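Side-chain contacts in integrase (Bovine immunodeficiency virus, PDB 3KKS), which probably inserts the reverse-transcribed viral DNA into a host chromosome, its catalytic core having the RNase H-like fold of retroviral integrases: residues A[8-11]-A[16-19]; A[57-60]-A[64-67]; A[107-112]-A[121-126]. All blocks are in the same frame, centred on the assembly; numbering follows the deposited sequence.

Contact 1: A[8-11]-A[16-19]; sequences DNTH and IIWV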
loop_
_atom_site.group_PDB
_atom_site.type_symbol
_atom_site.label_atom_id
_atom_site.label_comp_id
_atom_site.label_asym_id
_atom_site.label_seq_id
_atom_site.Cartn_x
_atom_site.Cartn_y
_atom_site.Cartn_z
ATOM N N ASP A 8 0.163 3.608 5.174
ATOM C CA ASP A 8 -0.667 4.167 6.228
ATOM C C ASP A 8 -1.512 3.039 6.794
ATOM O O ASP A 8 -1.737 2.020 6.140
ATOM C CB ASP A 8 -1.606 5.249 5.676
ATOM C CG ASP A 8 -0.882 6.535 5.325
ATOM O OD1 ASP A 8 -0.342 7.184 6.254
ATOM O OD2 ASP A 8 -0.857 6.899 4.125
ATOM N N ASN A 9 -1.959 3.223 8.026
ATOM C CA ASN A 9 -2.818 2.256 8.669
ATOM C C ASN A 9 -4.198 2.867 8.609
ATOM O O ASN A 9 -4.350 4.075 8.772
ATOM C CB ASN A 9 -2.409 2.046 10.123
ATOM C CG ASN A 9 -1.123 1.279 10.246
ATOM O OD1 ASN A 9 -0.943 0.252 9.599
ATOM N ND2 ASN A 9 -0.218 1.764 11.086
ATOM N N THR A 10 -5.201 2.043 8.345
ATOM C CA THR A 10 -6.558 2.546 8.290
ATOM C C THR A 10 -7.444 1.586 9.042
ATOM O O THR A 10 -7.004 0.526 9.482
ATOM C CB THR A 10 -7.084 2.642 6.853
ATOM O OG1 THR A 10 -7.164 1.328 6.288
ATOM C CG2 THR A 10 -6.168 3.498 6.011
ATOM N N HIS A 11 -8.701 1.968 9.181
ATOM C CA HIS A 11 -9.668 1.143 9.866
ATOM C C HIS A 11 -10.887 0.947 9.007
ATOM O O HIS A 11 -11.350 1.848 8.318
ATOM C CB HIS A 11 -10.096 1.788 11.181
ATOM C CG HIS A 11 -8.971 2.012 12.130
ATOM N ND1 HIS A 11 -8.729 1.193 13.212
ATOM C CD2 HIS A 11 -7.978 2.937 12.128
ATOM C CE1 HIS A 11 -7.637 1.598 13.831
ATOM N NE2 HIS A 11 -7.162 2.652 13.196
ATOM N N ILE A 16 -8.082 -3.466 11.589
ATOM C CA ILE A 16 -7.055 -2.493 11.231
ATOM C C ILE A 16 -6.448 -2.975 9.916
ATOM O O ILE A 16 -6.208 -4.170 9.745
ATOM C CB ILE A 16 -5.901 -2.439 12.261
ATOM C CG1 ILE A 16 -6.445 -2.284 13.686
ATOM C CG2 ILE A 16 -4.971 -1.276 11.923
ATOM C CD1 ILE A 16 -5.350 -2.301 14.752
ATOM N N ILE A 17 -6.181 -2.062 8.992
ATOM C CA ILE A 17 -5.608 -2.473 7.716
ATOM C C ILE A 17 -4.430 -1.610 7.281
ATOM O O ILE A 17 -4.572 -0.401 7.091
ATOM C CB ILE A 17 -6.680 -2.449 6.599
ATOM C CG1 ILE A 17 -7.754 -3.498 6.888
ATOM C CG2 ILE A 17 -6.035 -2.721 5.239
ATOM C CD1 ILE A 17 -8.984 -3.381 6.000
ATOM N N TRP A 18 -3.266 -2.241 7.153
ATOM C CA TRP A 18 -2.060 -1.562 6.698
ATOM C C TRP A 18 -2.221 -1.429 5.186
ATOM O O TRP A 18 -2.570 -2.399 4.515
ATOM C CB TRP A 18 -0.835 -2.414 6.999
ATOM C CG TRP A 18 0.455 -1.784 6.590
ATOM C CD1 TRP A 18 1.140 -0.803 7.258
ATOM C CD2 TRP A 18 1.247 -2.114 5.443
ATOM N NE1 TRP A 18 2.309 -0.514 6.602
ATOM C CE2 TRP A 18 2.404 -1.306 5.483
ATOM C CE3 TRP A 18 1.092 -3.025 4.384
ATOM C CZ2 TRP A 18 3.408 -1.375 4.511
ATOM C CZ3 TRP A 18 2.099 -3.097 3.409
ATOM C CH2 TRP A 18 3.240 -2.278 3.486
ATOM N N VAL A 19 -1.960 -0.240 4.652
ATOM C CA VAL A 19 -2.112 0.011 3.223
ATOM C C VAL A 19 -0.913 0.702 2.584
ATOM O O VAL A 19 -0.444 1.730 3.061
ATOM C CB VAL A 19 -3.360 0.897 2.962
ATOM C CG1 VAL A 19 -3.488 1.205 1.467
ATOM C CG2 VAL A 19 -4.618 0.204 3.480
#

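Contact 2: A[57-60]-A[64-67]; sequences LHSD and CFTA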
loop_
_atom_site.group_PDB
_atom_site.type_symbol
_atom_site.label_atom_id
_atom_site.label_comp_id
_atom_site.label_asym_id
_atom_site.label_seq_id
_atom_site.Cartn_x
_atom_site.Cartn_y
_atom_site.Cartn_z
ATOM N N LEU A 57 10.280 4.393 0.896
ATOM C CA LEU A 57 9.090 4.224 1.716
ATOM C C LEU A 57 8.762 5.527 2.444
ATOM O O LEU A 57 9.636 6.136 3.060
ATOM C CB LEU A 57 9.334 3.098 2.721
ATOM C CG LEU A 57 8.153 2.306 3.283
ATOM C CD1 LEU A 57 7.230 1.841 2.165
ATOM C CD2 LEU A 57 8.692 1.101 4.042
ATOM N N HIS A 58 7.505 5.953 2.368
ATOM C CA HIS A 58 7.066 7.187 3.016
ATOM C C HIS A 58 5.841 6.934 3.895
ATOM O O HIS A 58 5.066 6.013 3.638
ATOM C CB HIS A 58 6.720 8.232 1.951
ATOM C CG HIS A 58 6.430 9.594 2.505
ATOM N ND1 HIS A 58 7.399 10.377 3.099
ATOM C CD2 HIS A 58 5.286 10.310 2.552
ATOM C CE1 HIS A 58 6.858 11.519 3.490
ATOM N NE2 HIS A 58 5.578 11.504 3.169
ATOM N N SER A 59 5.670 7.750 4.932
ATOM C CA SER A 59 4.531 7.626 5.841
ATOM C C SER A 59 4.451 8.834 6.774
ATOM O O SER A 59 5.237 9.774 6.647
ATOM C CB SER A 59 4.666 6.368 6.682
ATOM O OG SER A 59 5.846 6.423 7.453
ATOM N N ASP A 60 3.503 8.811 7.707
ATOM C CA ASP A 60 3.382 9.905 8.660
ATOM C C ASP A 60 4.271 9.609 9.857
ATOM O O ASP A 60 4.924 8.571 9.913
ATOM C CB ASP A 60 1.929 10.108 9.119
ATOM C CG ASP A 60 1.324 8.869 9.754
ATOM O OD1 ASP A 60 1.971 8.254 10.622
ATOM O OD2 ASP A 60 0.181 8.514 9.388
ATOM N N CYS A 64 4.360 3.700 15.159
ATOM C CA CYS A 64 4.633 2.397 14.564
ATOM C C CYS A 64 5.368 2.501 13.233
ATOM O O CYS A 64 5.726 1.488 12.641
ATOM C CB CYS A 64 3.331 1.606 14.387
ATOM S SG CYS A 64 2.145 2.366 13.285
ATOM N N PHE A 65 5.592 3.725 12.763
ATOM C CA PHE A 65 6.307 3.940 11.510
ATOM C C PHE A 65 7.689 4.543 11.757
ATOM O O PHE A 65 8.539 4.522 10.867
ATOM C CB PHE A 65 5.529 4.882 10.572
ATOM C CG PHE A 65 4.227 4.315 10.061
ATOM C CD1 PHE A 65 4.157 3.015 9.573
ATOM C CD2 PHE A 65 3.071 5.092 10.056
ATOM C CE1 PHE A 65 2.953 2.495 9.088
ATOM C CE2 PHE A 65 1.860 4.584 9.574
ATOM C CZ PHE A 65 1.803 3.281 9.089
ATOM N N THR A 66 7.915 5.080 12.958
ATOM C CA THR A 66 9.197 5.715 13.277
ATOM C C THR A 66 10.106 4.974 14.257
ATOM O O THR A 66 11.195 5.460 14.578
ATOM C CB THR A 66 8.994 7.157 13.824
ATOM O OG1 THR A 66 8.123 7.128 14.961
ATOM C CG2 THR A 66 8.390 8.054 12.761
ATOM N N ALA A 67 9.676 3.810 14.732
ATOM C CA ALA A 67 10.480 3.030 15.674
ATOM C C ALA A 67 11.821 2.652 15.048
ATOM O O ALA A 67 11.928 2.555 13.824
ATOM C CB ALA A 67 9.724 1.777 16.081
#

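Contact 3: A[107-112]-A[121-126]; sequences AAYQGD and SLALVS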
loop_
_atom_site.group_PDB
_atom_site.type_symbol
_atom_site.label_atom_id
_atom_site.label_comp_id
_atom_site.label_asym_id
_atom_site.label_seq_id
_atom_site.Cartn_x
_atom_site.Cartn_y
_atom_site.Cartn_z
ATOM N N ALA A 107 -16.630 -2.064 0.906
ATOM C CA ALA A 107 -18.055 -1.998 1.200
ATOM C C ALA A 107 -18.820 -2.964 0.310
ATOM O O ALA A 107 -19.825 -3.536 0.722
ATOM C CB ALA A 107 -18.573 -0.587 0.990
ATOM N N ALA A 108 -18.350 -3.151 -0.915
ATOM C CA ALA A 108 -19.036 -4.049 -1.826
ATOM C C ALA A 108 -18.798 -5.526 -1.536
ATOM O O ALA A 108 -19.745 -6.301 -1.427
ATOM C CB ALA A 108 -18.640 -3.733 -3.263
ATOM N N TYR A 109 -17.538 -5.915 -1.381
ATOM C CA TYR A 109 -17.212 -7.316 -1.170
ATOM C C TYR A 109 -17.425 -7.940 0.207
ATOM O O TYR A 109 -17.572 -9.153 0.305
ATOM C CB TYR A 109 -15.774 -7.566 -1.627
ATOM C CG TYR A 109 -15.562 -7.340 -3.114
ATOM C CD1 TYR A 109 -16.284 -8.071 -4.065
ATOM C CD2 TYR A 109 -14.626 -6.416 -3.573
ATOM C CE1 TYR A 109 -16.070 -7.888 -5.436
ATOM C CE2 TYR A 109 -14.409 -6.223 -4.938
ATOM C CZ TYR A 109 -15.129 -6.963 -5.862
ATOM O OH TYR A 109 -14.895 -6.786 -7.211
ATOM N N GLN A 110 -17.456 -7.132 1.265
ATOM C CA GLN A 110 -17.624 -7.675 2.608
ATOM C C GLN A 110 -18.881 -8.532 2.747
ATOM O O GLN A 110 -18.883 -9.534 3.461
ATOM C CB GLN A 110 -17.649 -6.546 3.646
ATOM C CG GLN A 110 -18.772 -5.545 3.463
ATOM C CD GLN A 110 -18.858 -4.556 4.608
ATOM O OE1 GLN A 110 -19.635 -3.603 4.564
ATOM N NE2 GLN A 110 -18.057 -4.778 5.645
ATOM N N GLY A 111 -19.944 -8.139 2.059
ATOM C CA GLY A 111 -21.175 -8.902 2.127
ATOM C C GLY A 111 -21.143 -10.169 1.290
ATOM O O GLY A 111 -22.070 -10.972 1.352
ATOM N N ASP A 112 -20.083 -10.363 0.509
ATOM C CA ASP A 112 -19.980 -11.559 -0.337
ATOM C C ASP A 112 -19.019 -12.603 0.248
ATOM O O ASP A 112 -18.941 -13.730 -0.256
ATOM C CB ASP A 112 -19.467 -11.195 -1.739
ATOM C CG ASP A 112 -20.366 -10.224 -2.475
ATOM O OD1 ASP A 112 -19.880 -9.599 -3.437
ATOM O OD2 ASP A 112 -21.551 -10.083 -2.117
ATOM N N SER A 121 -8.766 -8.979 -0.309
ATOM C CA SER A 121 -8.102 -9.542 -1.480
ATOM C C SER A 121 -8.884 -9.209 -2.750
ATOM O O SER A 121 -8.314 -8.766 -3.746
ATOM C CB SER A 121 -7.989 -11.065 -1.348
ATOM O OG SER A 121 -6.951 -11.422 -0.457
ATOM N N LEU A 122 -10.192 -9.429 -2.724
ATOM C CA LEU A 122 -11.005 -9.135 -3.901
ATOM C C LEU A 122 -11.025 -7.638 -4.197
ATOM O O LEU A 122 -11.075 -7.232 -5.355
ATOM C CB LEU A 122 -12.432 -9.636 -3.708
ATOM C CG LEU A 122 -12.663 -11.147 -3.667
ATOM C CD1 LEU A 122 -14.152 -11.394 -3.443
ATOM C CD2 LEU A 122 -12.220 -11.796 -4.967
ATOM N N ALA A 123 -10.999 -6.824 -3.146
ATOM C CA ALA A 123 -11.004 -5.378 -3.321
ATOM C C ALA A 123 -9.712 -4.926 -4.007
ATOM O O ALA A 123 -9.731 -3.992 -4.808
ATOM C CB ALA A 123 -11.153 -4.679 -1.974
ATOM N N LEU A 124 -8.598 -5.595 -3.698
ATOM C CA LEU A 124 -7.304 -5.244 -4.284
ATOM C C LEU A 124 -7.189 -5.704 -5.732
ATOM O O LEU A 124 -6.606 -5.020 -6.564
ATOM C CB LEU A 124 -6.164 -5.847 -3.452
ATOM C CG LEU A 124 -6.030 -5.229 -2.055
ATOM C CD1 LEU A 124 -5.167 -6.102 -1.154
ATOM C CD2 LEU A 124 -5.430 -3.830 -2.192
ATOM N N VAL A 125 -7.727 -6.881 -6.017
ATOM C CA VAL A 125 -7.721 -7.431 -7.360
ATOM C C VAL A 125 -8.515 -6.495 -8.277
ATOM O O VAL A 125 -8.138 -6.248 -9.425
ATOM C CB VAL A 125 -8.391 -8.810 -7.362
ATOM C CG1 VAL A 125 -8.740 -9.226 -8.778
ATOM C CG2 VAL A 125 -7.464 -9.819 -6.715
ATOM N N SER A 126 -9.624 -5.995 -7.741
ATOM C CA SER A 126 -10.512 -5.084 -8.445
ATOM C C SER A 126 -9.800 -3.780 -8.786
ATOM O O SER A 126 -9.850 -3.308 -9.922
ATOM C CB SER A 126 -11.741 -4.788 -7.565
ATOM O OG SER A 126 -12.547 -3.757 -8.112
#

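Contact 1: A[8-11]-A[16-19]
At the edge of the Trp18 indole, in the plane of the ring, lies the amide oxygen of Asn9, with OD1 3.3 Å from CD1 of the tryptophan. The amide and indole planes are turned 54° against each other. Phe65 packs against both residues from the short helix 63-66. The other ring, the His11 imidazole, runs alongside the Ile16 side chain, CE1 standing 4.1 Å from CG1.

These pairs are the non-hydrogen-bonded positions of the antiparallel hairpin formed by strands 4-12 and 15-22. Between them, Asp8 pairs with Val19 and Thr10 with Ile17, two backbone bonds each; Val19 N to Asp8 O is the shortest at 2.7 Å. Asp8, Thr10, Ile17 and Val19 put their side chains on the face where helix 89-109 lies, and His99 of that helix touches Asp8, Thr10 and Val19.

Ile17 O is held twice. Thr10 N reaches it at 2.8 Å from one face of the carbonyl plane, and Thr10 OG1 donates a longer bond of 3.2 Å from the opposite face. A first torsion of 64° sets the hydroxyl between the backbone N and the carbonyl carbon, from where it reaches the carbonyl of Ile17 across the strands.

Two polar side-chain groups thus fare differently: the threonine hydroxyl is paid for by a backbone carbonyl, whereas the buried Asn9 OD1 has no hydrogen-bonding partner in the model, with at most a weak electrostatic contact to the C-H at Trp18 CD1.

Contact 2: A[57-60]-A[64-67]
Phe65 and Ser59 face each other where the RNase H-like fold turns from an inner strand of its sheet, 56-59, into the short helix 63-66. In this contact a single aromatic ring uses its face and its edge for different partners. Over one face comes Ser59 CB, 4.2 Å from the ring centroid and 23° off the normal, a CH-pi contact displaced toward the rim. The opposite face is covered from within its own segment: Cys64 SG sits above the ring centre. The phenylalanine is therefore sandwiched between a methylene and a sulfur.

Asp60 approaches differently. Its OD1 lies in the ring plane at the edge, 3.4 Å from Phe65 CD2, and the carboxylate plane is inclined 56° to the ring. A carboxylate oxygen in this place meets the slightly positive C-H rim and keeps clear of the pi cloud, which is probably a mildly favourable electrostatic arrangement. The same OD1 accepts a hydrogen bond from Gly62 N inside the turn, so the loop itself helps to fix the oxygen beside the ring. Asp60 CG stands between its backbone N and carbonyl carbon (chi1 58°), which folds the carboxylate back toward the turn. Its OD2 lies close to Asp8 OD1, consistent with the acidic metal-binding site of retroviral integrases.

On the helical side, Thr66 OG1 bonds to Gly62 O and Phe65 O accepts from Lys81 NZ of the edge strand 80-83. Val41 of helix 38-51 also touches the side chain of Phe65, a buried residue. The Ser59 hydroxyl lies by the root of the phenylalanine side chain: OG is 3.5 Å from Phe65 CB and makes one weak hydrogen bond of 3.4 Å to Asp60 O.

Contact 3: A[107-112]-A[121-126]
Tyr109 and Ala123 have the closest CA atoms of the two segments, 6.8 Å apart, where the final turn of helix 89-109 comes alongside helix 116-129. Within 107-112 the chain keeps turning beyond the tyrosine, Asp112 N bonding to Tyr109 O at 2.8 Å. Segment 121-126 is regular helix, as in the bond from Ser126 N to Leu122 O.

The Tyr109 side chain carries nearly all of the contact between the two segments. Leu122 CB sits over the centre of its ring, 3.9 Å from the centroid and only 12° off the normal, a close CH-pi contact; the leucine side chain crosses the tyrosine at about a right angle, and its CD1 comes 4.0 Å from Tyr109 CD1. Near the hydroxyl end, Ser126 CB lies at the ring edge, 3.8 Å from Tyr109 OH. Tyr109 CE2 also approaches Leu122 O at 3.5 Å, while CD2 touches the Ala123 methyl. That methyl in turn packs on Leu102, Arg105 and Leu106, one or two turns back along helix 89-109.

The serine hydroxyl is engaged elsewhere: OG accepts from Arg105 NE, so what Ser126 offers the tyrosine is mainly its methylene. With no hydrogen bond between the segments, the contact rests on the ring face and edge against aliphatic carbons, while Arg105 and Ser126 supply a polar link between the two helices.

The three contacts follow one another along the chain. Contacts 1 and 2, about 13 Å apart between centres, share the mixed sheet, in which strands 4-12 and 56-59 are parallel neighbours, and they touch: Asp8 OD1 and Asp60 OD2 are 3.4 Å apart, and Asn9 ND2 is 3.2 Å from Phe65 CZ. Two carboxylates meeting on strand 4-12 and at the end of strand 56-59 are consistent with the metal-binding acidic site of retroviral integrases. Between centres, contact 3 lies about 16 Å from contact 1 and about 27 Å from contact 2, on the opposite side of the chain's centre from the latter. Helix 89-109 links contacts 1 and 3, covering one face of the hairpin and ending at contact 3.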